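Local coordinates for protein putative alpha-L-fucosidase (Bacteroides thetaiotaomicron, PDB 4OZO) that probably hydrolyses alpha-L-fucosides and binds a thiogalactoside in the pocket of its barrel domain, at residues A[207-212]-A[252-257]; A[195-200]-A[230-235]; A[124-129]-A[163-168]. One frame throughout, in Å; residues are numbered along the deposited sequence.

Contact 1 (A[207-212]-A[252-257]); sequences RWMGNE and AETDVS. With OTN (2-nitrophenyl 1-thio-beta-D-galactopyranoside), chain E.
In the (beta/alpha)8 barrel a single beta bridge, Arg207 with Ala252, joins strand 206-207 to strand 253-257. Glu253 N donates to Arg207 O over 2.9 Å, almost straight at 170°. Beyond the bridge the guanidinium of Arg207 lays one face on the methyl of Ala252, while its nitrogens bond to backbone oxygens such as those of Leu239 and Ile250. The loop then runs above the strand. Met209 turns its bent side chain down to it, with CG 3.5 Å from Thr254 OG1, which is itself hydrogen-bonded to Ser290 OG, and its chain crosses that of Thr254 at about a right angle.

Trp208 begins by pointing away from the strand, but with CG anti to the backbone N (chi1 -171°) the NE1 edge of the indole comes back to Asp255. NE1 forms a weak hydrogen bond to Asp255 OD1 at 2.9 Å, bent to 122°, and a second weak one to Asn211 O. One indole face is covered by Gly210 N; over the centre of the opposite face lies C5 of the thiogalactoside, 3.4 Å from Trp208 CE2. The sugar hydroxyl O6 sits between two carboxylates, which approach each other to 4.0 Å from Glu212 OE2 to Asp255 OD2. A water further ties Asn211 O to Asp255 O. An aromatic platform beneath a pyranose, with carboxylates flanking a hydroxyl at its rim, is a familiar design of glycosidase sugar pockets at the C-terminal end of a TIM barrel.

Contact 2 (A[195-200]-A[230-235]); sequences FGTKNS and RDEAQY. With OTN (2-nitrophenyl 1-thio-beta-D-galactopyranoside), chain E.
The amide of Asn199 and the guanidinium of Arg230 are turned 57° against each other on the substrate side of the TIM barrel, where the chain leaves strand 193-196. They meet through the aliphatic part of the arginine, Asn199 OD1 lying 3.5 Å from Arg230 CG, while Asn199 ND2 bonds to Leu173 O. At its own edge the guanidinium grips Asp231 side-on: OD1 lies in the guanidinium plane, though NE meets it from above the carboxylate plane, and NH1 forms a salt bridge to the syn lone pair of OD2, tilted from the guanidinium plane. The Phe195 ring stacks with Trp164 and has the sugar O4 near its edge. The backbones come closest in a CA-H...O contact, Arg230 CA to Lys198 O at 3.4 Å.

Glu232 carries the contact into the pocket. Its extended side chain, with CG anti to the backbone N (chi1 168°), delivers the carboxylate to two neighbouring hydroxyls, O2 donating to OE1 and O3 to OE2. Lys198 runs obliquely past it; NZ is bonded to Gly167 O and salt-bridged to Asp171, and lies 4.2 Å from Glu232 OE1, beyond a salt bridge. Thr197 sets its CG2 methyl against O3. A water links the segments, accepting from Lys198 N at 3.3 Å and donating to Glu232 OE2 at 2.5 Å.

Contact 3 (A[124-129]-A[163-168]); sequences LGPHDR and TWWDGA. With OTN (2-nitrophenyl 1-thio-beta-D-galactopyranoside), chain E.
Pro126, Leu124 and Ala168 bury the most surface where the loop after strand 119-124 packs on the end of strand 162-164. Pro126 presses its ring against the backbone of 163-168: CG lies 3.3 Å from Asp166 O and 4.1 Å from Trp165 CB. Leu124 contributes through its main chain, Leu124 N lying 3.6 Å from Trp164 O, while its carbonyl oxygen, bonded to Tyr146 OH, faces Trp165 CD1. At the far end Ala168 O approaches His127 CB to 3.3 Å, with the imidazole farther off.

No direct hydrogen bond joins the segments. A water fills that role, accepting from His127 N and donating to Asp166 O and Ala168 O. Asp166 OD1 takes the N-H of Ala168 at 3.0 Å, nearly straight at 177°, which closes an Asx turn. Gly167 N holds the sugar O4 at 3.0 Å; O4 also donates to Asp166 OD1, a very short bond whose length is doubtful. Tyr123 OH holds Asp166 OD2. Helix 139-153 backs the contact, Leu150 and Leu153 meeting Leu124 and Tyr146 meeting Trp165, with strands 70-76 and 193-196 flanking the pair.

Overall arrangement
From the N terminus, the first loop to close is that of contact 3, which returns the chain through helix 139-153 from strand 119-124 to its sheet neighbour 162-164. Contacts 2 and 1 follow, and their segments alternate along the chain: 195-200, 207-212, 230-235, 252-257. The two loops therefore cross, one binding strand 193-196 to the turn after helix 226-230, the other shutting the barrel between strands 206-207 and 253-257. Contacts between the pairs knit them together: Thr197 OG1 to Trp165 O joins contacts 2 and 3, Glu253 OE2 to Trp164 NE1 joins contacts 1 and 3, and Trp208, packed on Phe195 and Glu232, joins contacts 1 and 2. All three border the same thiogalactoside.

Contact 1 (A[207-212]-A[252-257])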
loop_
_atom_site.group_PDB
_atom_site.type_symbol
_atom_site.label_atom_id
_atom_site.label_comp_id
_atom_site.label_asym_id
_atom_site.label_seq_id
_atom_site.Cartn_x
_atom_site.Cartn_y
_atom_site.Cartn_z
ATOM N N ARG A 207 15.836 18.593 20.069
ATOM C CA ARG A 207 15.976 19.852 19.358
ATOM C C ARG A 207 15.555 19.733 17.897
ATOM O O ARG A 207 15.516 18.645 17.331
ATOM C CB ARG A 207 17.439 20.305 19.396
ATOM C CG ARG A 207 18.398 19.418 18.579
ATOM C CD ARG A 207 19.810 19.961 18.573
ATOM N NE ARG A 207 20.634 19.453 17.476
ATOM C CZ ARG A 207 21.527 18.474 17.601
ATOM N NH1 ARG A 207 21.716 17.887 18.777
ATOM N NH2 ARG A 207 22.235 18.079 16.554
ATOM N N TRP A 208 15.267 20.867 17.276
ATOM C CA TRP A 208 15.135 20.911 15.838
ATOM C C TRP A 208 16.526 20.751 15.221
ATOM O O TRP A 208 17.536 20.892 15.918
ATOM C CB TRP A 208 14.522 22.245 15.400
ATOM C CG TRP A 208 14.170 22.273 13.946
ATOM C CD1 TRP A 208 13.720 21.226 13.183
ATOM C CD2 TRP A 208 14.261 23.393 13.070
ATOM N NE1 TRP A 208 13.510 21.637 11.895
ATOM C CE2 TRP A 208 13.838 22.963 11.795
ATOM C CE3 TRP A 208 14.647 24.727 13.241
ATOM C CZ2 TRP A 208 13.790 23.818 10.698
ATOM C CZ3 TRP A 208 14.603 25.577 12.144
ATOM C CH2 TRP A 208 14.181 25.119 10.892
ATOM N N MET A 209 16.580 20.478 13.918
ATOM C CA MET A 209 17.851 20.321 13.221
ATOM C C MET A 209 18.011 21.223 11.995
ATOM O O MET A 209 18.830 20.944 11.120
ATOM C CB MET A 209 18.115 18.856 12.860
ATOM C CG MET A 209 16.864 18.034 12.515
ATOM S SD MET A 209 15.870 18.683 11.159
ATOM C CE MET A 209 16.957 18.472 9.745
ATOM N N GLY A 210 17.236 22.302 11.934
ATOM C CA GLY A 210 17.549 23.385 11.018
ATOM C C GLY A 210 16.923 23.425 9.639
ATOM O O GLY A 210 17.017 24.441 8.950
ATOM N N ASN A 211 16.292 22.338 9.218
ATOM C CA ASN A 211 15.572 22.368 7.955
ATOM C C ASN A 211 14.361 21.447 7.981
ATOM O O ASN A 211 14.141 20.710 8.944
ATOM C CB ASN A 211 16.486 22.024 6.772
ATOM C CG ASN A 211 17.013 20.590 6.833
ATOM O OD1 ASN A 211 16.324 19.641 6.456
ATOM N ND2 ASN A 211 18.241 20.434 7.310
ATOM N N GLU A 212 13.576 21.498 6.916
ATOM C CA GLU A 212 12.375 20.692 6.833
ATOM C C GLU A 212 12.439 19.852 5.573
ATOM O O GLU A 212 11.431 19.628 4.913
ATOM C CB GLU A 212 11.130 21.582 6.838
ATOM C CG GLU A 212 10.903 22.289 8.163
ATOM C CD GLU A 212 9.666 23.178 8.153
ATOM O OE1 GLU A 212 9.102 23.405 7.059
ATOM O OE2 GLU A 212 9.256 23.643 9.241
ATOM N N ALA A 252 18.710 15.603 17.917
ATOM C CA ALA A 252 17.932 16.197 16.839
ATOM C C ALA A 252 16.763 15.324 16.360
ATOM O O ALA A 252 16.917 14.119 16.117
ATOM C CB ALA A 252 18.842 16.529 15.674
ATOM N N GLU A 253 15.599 15.955 16.220
ATOM C CA GLU A 253 14.409 15.309 15.686
ATOM C C GLU A 253 14.108 15.895 14.320
ATOM O O GLU A 253 13.861 17.092 14.203
ATOM C CB GLU A 253 13.225 15.535 16.614
ATOM C CG GLU A 253 12.013 14.732 16.249
ATOM C CD GLU A 253 10.822 15.095 17.092
ATOM O OE1 GLU A 253 10.575 14.405 18.104
ATOM O OE2 GLU A 253 10.140 16.077 16.741
ATOM N N THR A 254 14.137 15.050 13.290
ATOM C CA THR A 254 14.002 15.509 11.905
ATOM C C THR A 254 12.557 15.476 11.416
ATOM O O THR A 254 11.926 14.424 11.405
ATOM C CB THR A 254 14.868 14.654 10.963
ATOM O OG1 THR A 254 16.236 14.752 11.367
ATOM C CG2 THR A 254 14.745 15.130 9.540
ATOM N N ASP A 255 12.035 16.626 11.002
ATOM C CA ASP A 255 10.626 16.719 10.614
ATOM C C ASP A 255 10.466 17.017 9.134
ATOM O O ASP A 255 11.123 17.895 8.592
ATOM C CB ASP A 255 9.881 17.761 11.466
ATOM C CG ASP A 255 10.456 19.180 11.329
ATOM O OD1 ASP A 255 11.690 19.357 11.507
ATOM O OD2 ASP A 255 9.664 20.121 11.056
ATOM N N VAL A 256 9.598 16.276 8.467
ATOM C CA VAL A 256 9.394 16.482 7.039
ATOM C C VAL A 256 7.969 16.061 6.676
ATOM O O VAL A 256 7.367 15.209 7.338
ATOM C CB VAL A 256 10.474 15.711 6.212
ATOM C CG1 VAL A 256 10.428 14.243 6.524
ATOM C CG2 VAL A 256 10.345 15.956 4.711
ATOM N N SER A 257 7.404 16.679 5.649
ATOM C CA SER A 257 6.096 16.242 5.186
ATOM C C SER A 257 6.207 15.304 3.996
ATOM O O SER A 257 7.075 15.465 3.137
ATOM C CB SER A 257 5.204 17.428 4.835
ATOM O OG SER A 257 3.891 16.990 4.529
HETATM O "O2'" OTN E . 9.900 30.496 7.355
HETATM N "N1'" OTN E . 10.001 29.701 8.569
HETATM O "O3'" OTN E . 9.546 30.211 9.739
HETATM C "C2'" OTN E . 10.529 28.468 8.455
HETATM C "C3'" OTN E . 10.999 28.071 7.206
HETATM C "C4'" OTN E . 11.556 26.818 7.016
HETATM C "C5'" OTN E . 11.665 25.952 8.090
HETATM C "C6'" OTN E . 11.216 26.353 9.342
HETATM C "C1'" OTN E . 10.669 27.614 9.554
HETATM S S01 OTN E . 10.111 27.973 11.172
HETATM C C1 OTN E . 10.878 26.671 12.129
HETATM O O5 OTN E . 10.201 25.368 12.033
HETATM C C5 OTN E . 10.887 24.406 12.848
HETATM C C6 OTN E . 10.167 23.065 12.705
HETATM O O6 OTN E . 10.192 22.658 11.335
HETATM C C4 OTN E . 10.885 24.838 14.320
HETATM O O4 OTN E . 9.543 24.984 14.796
HETATM C C3 OTN E . 11.575 26.170 14.393
HETATM O O3 OTN E . 11.653 26.671 15.759
HETATM C C2 OTN E . 10.794 27.147 13.534
HETATM O O2 OTN E . 11.485 28.376 13.634
HETATM O O HOH W 1 13.657 18.119 8.092
#

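Contact 2 (A[195-200]-A[230-235])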
loop_
_atom_site.group_PDB
_atom_site.type_symbol
_atom_site.label_atom_id
_atom_site.label_comp_id
_atom_site.label_asym_id
_atom_site.label_seq_id
_atom_site.Cartn_x
_atom_site.Cartn_y
_atom_site.Cartn_z
ATOM N N PHE A 195 9.719 18.610 22.481
ATOM C CA PHE A 195 10.425 19.226 21.368
ATOM C C PHE A 195 10.483 20.725 21.624
ATOM O O PHE A 195 9.453 21.405 21.577
ATOM C CB PHE A 195 9.691 18.953 20.066
ATOM C CG PHE A 195 10.325 19.587 18.857
ATOM C CD1 PHE A 195 11.318 18.928 18.152
ATOM C CD2 PHE A 195 9.906 20.826 18.405
ATOM C CE1 PHE A 195 11.886 19.500 17.024
ATOM C CE2 PHE A 195 10.470 21.404 17.283
ATOM C CZ PHE A 195 11.460 20.740 16.594
ATOM N N GLY A 196 11.678 21.239 21.902
ATOM C CA GLY A 196 11.828 22.639 22.254
ATOM C C GLY A 196 12.589 23.480 21.247
ATOM O O GLY A 196 13.636 23.082 20.742
ATOM N N THR A 197 12.060 24.662 20.967
ATOM C CA THR A 197 12.746 25.631 20.125
ATOM C C THR A 197 12.940 26.987 20.837
ATOM O O THR A 197 12.180 27.366 21.735
ATOM C CB THR A 197 11.985 25.848 18.804
ATOM O OG1 THR A 197 10.613 26.149 19.091
ATOM C CG2 THR A 197 12.044 24.605 17.953
ATOM N N LYS A 198 13.977 27.701 20.423
ATOM C CA LYS A 198 14.244 29.057 20.899
ATOM C C LYS A 198 14.296 29.213 22.428
ATOM O O LYS A 198 15.048 28.503 23.105
ATOM C CB LYS A 198 13.266 30.018 20.238
ATOM C CG LYS A 198 13.293 29.866 18.732
ATOM C CD LYS A 198 12.399 30.847 17.998
ATOM C CE LYS A 198 12.807 30.908 16.536
ATOM N NZ LYS A 198 11.867 31.654 15.672
ATOM N N ASN A 199 13.499 30.127 22.978
ATOM C CA ASN A 199 13.605 30.471 24.408
ATOM C C ASN A 199 13.108 29.388 25.356
ATOM O O ASN A 199 13.069 29.587 26.577
ATOM C CB ASN A 199 12.916 31.802 24.707
ATOM C CG ASN A 199 13.482 32.936 23.881
ATOM O OD1 ASN A 199 14.690 32.994 23.647
ATOM N ND2 ASN A 199 12.614 33.835 23.418
ATOM N N SER A 200 12.731 28.250 24.774
ATOM C CA SER A 200 12.354 27.066 25.521
ATOM C C SER A 200 13.585 26.207 25.737
ATOM O O SER A 200 13.507 25.159 26.377
ATOM C CB SER A 200 11.322 26.262 24.735
ATOM O OG SER A 200 11.840 25.848 23.473
ATOM N N ARG A 230 18.318 28.333 21.295
ATOM C CA ARG A 230 17.841 29.692 21.518
ATOM C C ARG A 230 18.082 30.617 20.328
ATOM O O ARG A 230 17.184 31.345 19.915
ATOM C CB ARG A 230 18.526 30.278 22.748
ATOM C CG ARG A 230 17.867 31.526 23.291
ATOM C CD ARG A 230 18.812 32.245 24.231
ATOM N NE ARG A 230 19.868 32.914 23.482
ATOM C CZ ARG A 230 20.976 33.404 24.029
ATOM N NH1 ARG A 230 21.883 34.001 23.267
ATOM N NH2 ARG A 230 21.181 33.293 25.337
ATOM N N ASP A 231 19.293 30.600 19.781
ATOM C CA ASP A 231 19.654 31.535 18.725
ATOM C C ASP A 231 19.614 30.839 17.367
ATOM O O ASP A 231 20.364 31.169 16.434
ATOM C CB ASP A 231 21.019 32.183 19.020
ATOM C CG ASP A 231 21.023 32.993 20.335
ATOM O OD1 ASP A 231 19.939 33.442 20.787
ATOM O OD2 ASP A 231 22.117 33.176 20.918
ATOM N N GLU A 232 18.713 29.864 17.300
ATOM C CA GLU A 232 18.349 29.092 16.112
ATOM C C GLU A 232 18.781 29.651 14.753
ATOM O O GLU A 232 19.496 28.991 13.987
ATOM C CB GLU A 232 16.829 28.889 16.139
ATOM C CG GLU A 232 16.221 28.359 14.874
ATOM C CD GLU A 232 14.746 28.087 15.022
ATOM O OE1 GLU A 232 13.976 28.434 14.096
ATOM O OE2 GLU A 232 14.346 27.520 16.064
ATOM N N ALA A 233 18.366 30.878 14.470
ATOM C CA ALA A 233 18.572 31.477 13.155
ATOM C C ALA A 233 20.036 31.738 12.778
ATOM O O ALA A 233 20.332 32.007 11.613
ATOM C CB ALA A 233 17.761 32.759 13.038
ATOM N N GLN A 234 20.948 31.685 13.745
ATOM C CA GLN A 234 22.344 31.945 13.426
ATOM C C GLN A 234 23.246 30.760 13.816
ATOM O O GLN A 234 24.466 30.889 13.890
ATOM C CB GLN A 234 22.822 33.273 14.049
ATOM C CG GLN A 234 21.991 34.553 13.650
ATOM C CD GLN A 234 22.229 35.080 12.205
ATOM O OE1 GLN A 234 23.351 35.066 11.694
ATOM N NE2 GLN A 234 21.160 35.561 11.564
ATOM N N TYR A 235 22.634 29.602 14.048
ATOM C CA TYR A 235 23.368 28.398 14.419
ATOM C C TYR A 235 22.896 27.151 13.672
ATOM O O TYR A 235 22.591 26.133 14.294
ATOM C CB TYR A 235 23.259 28.155 15.917
ATOM C CG TYR A 235 24.117 29.079 16.719
ATOM C CD1 TYR A 235 25.399 28.701 17.103
ATOM C CD2 TYR A 235 23.661 30.340 17.085
ATOM C CE1 TYR A 235 26.199 29.551 17.840
ATOM C CE2 TYR A 235 24.452 31.195 17.821
ATOM C CZ TYR A 235 25.720 30.795 18.197
ATOM O OH TYR A 235 26.511 31.640 18.924
HETATM O "O2'" OTN E . 9.900 30.496 7.355
HETATM N "N1'" OTN E . 10.001 29.701 8.569
HETATM O "O3'" OTN E . 9.546 30.211 9.739
HETATM C "C2'" OTN E . 10.529 28.468 8.455
HETATM C "C3'" OTN E . 10.999 28.071 7.206
HETATM C "C4'" OTN E . 11.556 26.818 7.016
HETATM C "C5'" OTN E . 11.665 25.952 8.090
HETATM C "C6'" OTN E . 11.216 26.353 9.342
HETATM C "C1'" OTN E . 10.669 27.614 9.554
HETATM S S01 OTN E . 10.111 27.973 11.172
HETATM C C1 OTN E . 10.878 26.671 12.129
HETATM O O5 OTN E . 10.201 25.368 12.033
HETATM C C5 OTN E . 10.887 24.406 12.848
HETATM C C6 OTN E . 10.167 23.065 12.705
HETATM O O6 OTN E . 10.192 22.658 11.335
HETATM C C4 OTN E . 10.885 24.838 14.320
HETATM O O4 OTN E . 9.543 24.984 14.796
HETATM C C3 OTN E . 11.575 26.170 14.393
HETATM O O3 OTN E . 11.653 26.671 15.759
HETATM C C2 OTN E . 10.794 27.147 13.534
HETATM O O2 OTN E . 11.485 28.376 13.634
HETATM O O HOH W 2 15.638 26.427 17.931
#

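Contact 3 (A[124-129]-A[163-168])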
loop_
_atom_site.group_PDB
_atom_site.type_symbol
_atom_site.label_atom_id
_atom_site.label_comp_id
_atom_site.label_asym_id
_atom_site.label_seq_id
_atom_site.Cartn_x
_atom_site.Cartn_y
_atom_site.Cartn_z
ATOM N N LEU A 124 0.949 21.836 20.375
ATOM C CA LEU A 124 0.130 22.954 20.844
ATOM C C LEU A 124 0.827 24.277 20.523
ATOM O O LEU A 124 1.731 24.700 21.243
ATOM C CB LEU A 124 -0.149 22.823 22.352
ATOM C CG LEU A 124 -1.067 23.878 23.009
ATOM C CD1 LEU A 124 -2.437 23.906 22.343
ATOM C CD2 LEU A 124 -1.209 23.669 24.529
ATOM N N GLY A 125 0.407 24.918 19.435
ATOM C CA GLY A 125 1.063 26.123 18.933
ATOM C C GLY A 125 1.317 27.222 19.957
ATOM O O GLY A 125 0.372 27.779 20.521
ATOM N N PRO A 126 2.602 27.521 20.225
ATOM C CA PRO A 126 2.970 28.627 21.122
ATOM C C PRO A 126 2.527 29.981 20.570
ATOM O O PRO A 126 1.817 30.712 21.254
ATOM C CB PRO A 126 4.502 28.540 21.179
ATOM C CG PRO A 126 4.810 27.093 20.872
ATOM C CD PRO A 126 3.763 26.687 19.862
ATOM N N HIS A 127 2.945 30.309 19.353
ATOM C CA HIS A 127 2.450 31.501 18.681
ATOM C C HIS A 127 1.009 31.278 18.260
ATOM O O HIS A 127 0.681 30.276 17.609
ATOM C CB HIS A 127 3.303 31.824 17.460
ATOM C CG HIS A 127 2.892 33.070 16.740
ATOM N ND1 HIS A 127 2.729 34.286 17.379
ATOM C CD2 HIS A 127 2.632 33.295 15.432
ATOM C CE1 HIS A 127 2.380 35.202 16.492
ATOM N NE2 HIS A 127 2.316 34.626 15.303
ATOM N N ASP A 128 0.148 32.215 18.641
ATOM C CA ASP A 128 -1.285 32.103 18.394
ATOM C C ASP A 128 -1.804 33.378 17.742
ATOM O O ASP A 128 -2.051 34.385 18.410
ATOM C CB ASP A 128 -2.011 31.834 19.713
ATOM C CG ASP A 128 -3.464 31.471 19.524
ATOM O OD1 ASP A 128 -4.163 32.156 18.751
ATOM O OD2 ASP A 128 -3.912 30.490 20.156
ATOM N N ARG A 129 -1.970 33.334 16.428
ATOM C CA ARG A 129 -2.391 34.514 15.690
ATOM C C ARG A 129 -3.774 34.955 16.144
ATOM O O ARG A 129 -4.075 36.158 16.189
ATOM C CB ARG A 129 -2.353 34.250 14.179
ATOM C CG ARG A 129 -0.956 33.863 13.674
ATOM C CD ARG A 129 -0.947 33.488 12.194
ATOM N NE ARG A 129 0.377 33.035 11.755
ATOM C CZ ARG A 129 0.617 31.904 11.094
ATOM N NH1 ARG A 129 -0.370 31.073 10.775
ATOM N NH2 ARG A 129 1.856 31.600 10.746
ATOM N N THR A 163 5.324 16.556 23.605
ATOM C CA THR A 163 4.767 17.894 23.454
ATOM C C THR A 163 5.683 18.672 22.513
ATOM O O THR A 163 6.902 18.689 22.694
ATOM C CB THR A 163 4.676 18.611 24.816
ATOM O OG1 THR A 163 3.661 17.987 25.611
ATOM C CG2 THR A 163 4.334 20.086 24.646
ATOM N N TRP A 164 5.096 19.294 21.498
ATOM C CA TRP A 164 5.858 19.934 20.434
ATOM C C TRP A 164 5.665 21.433 20.505
ATOM O O TRP A 164 4.529 21.930 20.454
ATOM C CB TRP A 164 5.377 19.440 19.067
ATOM C CG TRP A 164 6.454 19.041 18.108
ATOM C CD1 TRP A 164 7.159 17.865 18.104
ATOM C CD2 TRP A 164 6.928 19.795 16.983
ATOM N NE1 TRP A 164 8.050 17.850 17.057
ATOM C CE2 TRP A 164 7.926 19.014 16.347
ATOM C CE3 TRP A 164 6.611 21.051 16.454
ATOM C CZ2 TRP A 164 8.607 19.446 15.218
ATOM C CZ3 TRP A 164 7.287 21.482 15.325
ATOM C CH2 TRP A 164 8.276 20.676 14.719
ATOM N N TRP A 165 6.779 22.149 20.617
ATOM C CA TRP A 165 6.761 23.600 20.655
ATOM C C TRP A 165 7.461 24.166 19.419
ATOM O O TRP A 165 8.669 24.388 19.414
ATOM C CB TRP A 165 7.412 24.112 21.948
ATOM C CG TRP A 165 6.571 23.865 23.156
ATOM C CD1 TRP A 165 5.233 23.600 23.177
ATOM C CD2 TRP A 165 7.005 23.848 24.525
ATOM N NE1 TRP A 165 4.801 23.428 24.475
ATOM C CE2 TRP A 165 5.870 23.575 25.321
ATOM C CE3 TRP A 165 8.240 24.033 25.154
ATOM C CZ2 TRP A 165 5.935 23.487 26.712
ATOM C CZ3 TRP A 165 8.301 23.946 26.544
ATOM C CH2 TRP A 165 7.153 23.672 27.304
ATOM N N ASP A 166 6.677 24.375 18.370
ATOM C CA ASP A 166 7.108 25.079 17.170
ATOM C C ASP A 166 7.629 26.466 17.551
ATOM O O ASP A 166 7.061 27.136 18.421
ATOM C CB ASP A 166 5.909 25.219 16.226
ATOM C CG ASP A 166 6.312 25.567 14.808
ATOM O OD1 ASP A 166 7.415 26.118 14.606
ATOM O OD2 ASP A 166 5.513 25.283 13.891
ATOM N N GLY A 167 8.694 26.902 16.891
ATOM C CA GLY A 167 9.303 28.181 17.213
ATOM C C GLY A 167 8.919 29.315 16.287
ATOM O O GLY A 167 9.285 30.465 16.530
ATOM N N ALA A 168 8.189 28.997 15.225
ATOM C CA ALA A 168 7.719 30.030 14.306
ATOM C C ALA A 168 6.882 31.102 15.037
ATOM O O ALA A 168 5.947 30.787 15.780
ATOM C CB ALA A 168 6.940 29.409 13.142
HETATM O "O2'" OTN E . 9.900 30.496 7.355
HETATM N "N1'" OTN E . 10.001 29.701 8.569
HETATM O "O3'" OTN E . 9.546 30.211 9.739
HETATM C "C2'" OTN E . 10.529 28.468 8.455
HETATM C "C3'" OTN E . 10.999 28.071 7.206
HETATM C "C4'" OTN E . 11.556 26.818 7.016
HETATM C "C5'" OTN E . 11.665 25.952 8.090
HETATM C "C6'" OTN E . 11.216 26.353 9.342
HETATM C "C1'" OTN E . 10.669 27.614 9.554
HETATM S S01 OTN E . 10.111 27.973 11.172
HETATM C C1 OTN E . 10.878 26.671 12.129
HETATM O O5 OTN E . 10.201 25.368 12.033
HETATM C C5 OTN E . 10.887 24.406 12.848
HETATM C C6 OTN E . 10.167 23.065 12.705
HETATM O O6 OTN E . 10.192 22.658 11.335
HETATM C C4 OTN E . 10.885 24.838 14.320
HETATM O O4 OTN E . 9.543 24.984 14.796
HETATM C C3 OTN E . 11.575 26.170 14.393
HETATM O O3 OTN E . 11.653 26.671 15.759
HETATM C C2 OTN E . 10.794 27.147 13.534
HETATM O O2 OTN E . 11.485 28.376 13.634
HETATM O O HOH W 3 5.206 28.996 17.432
#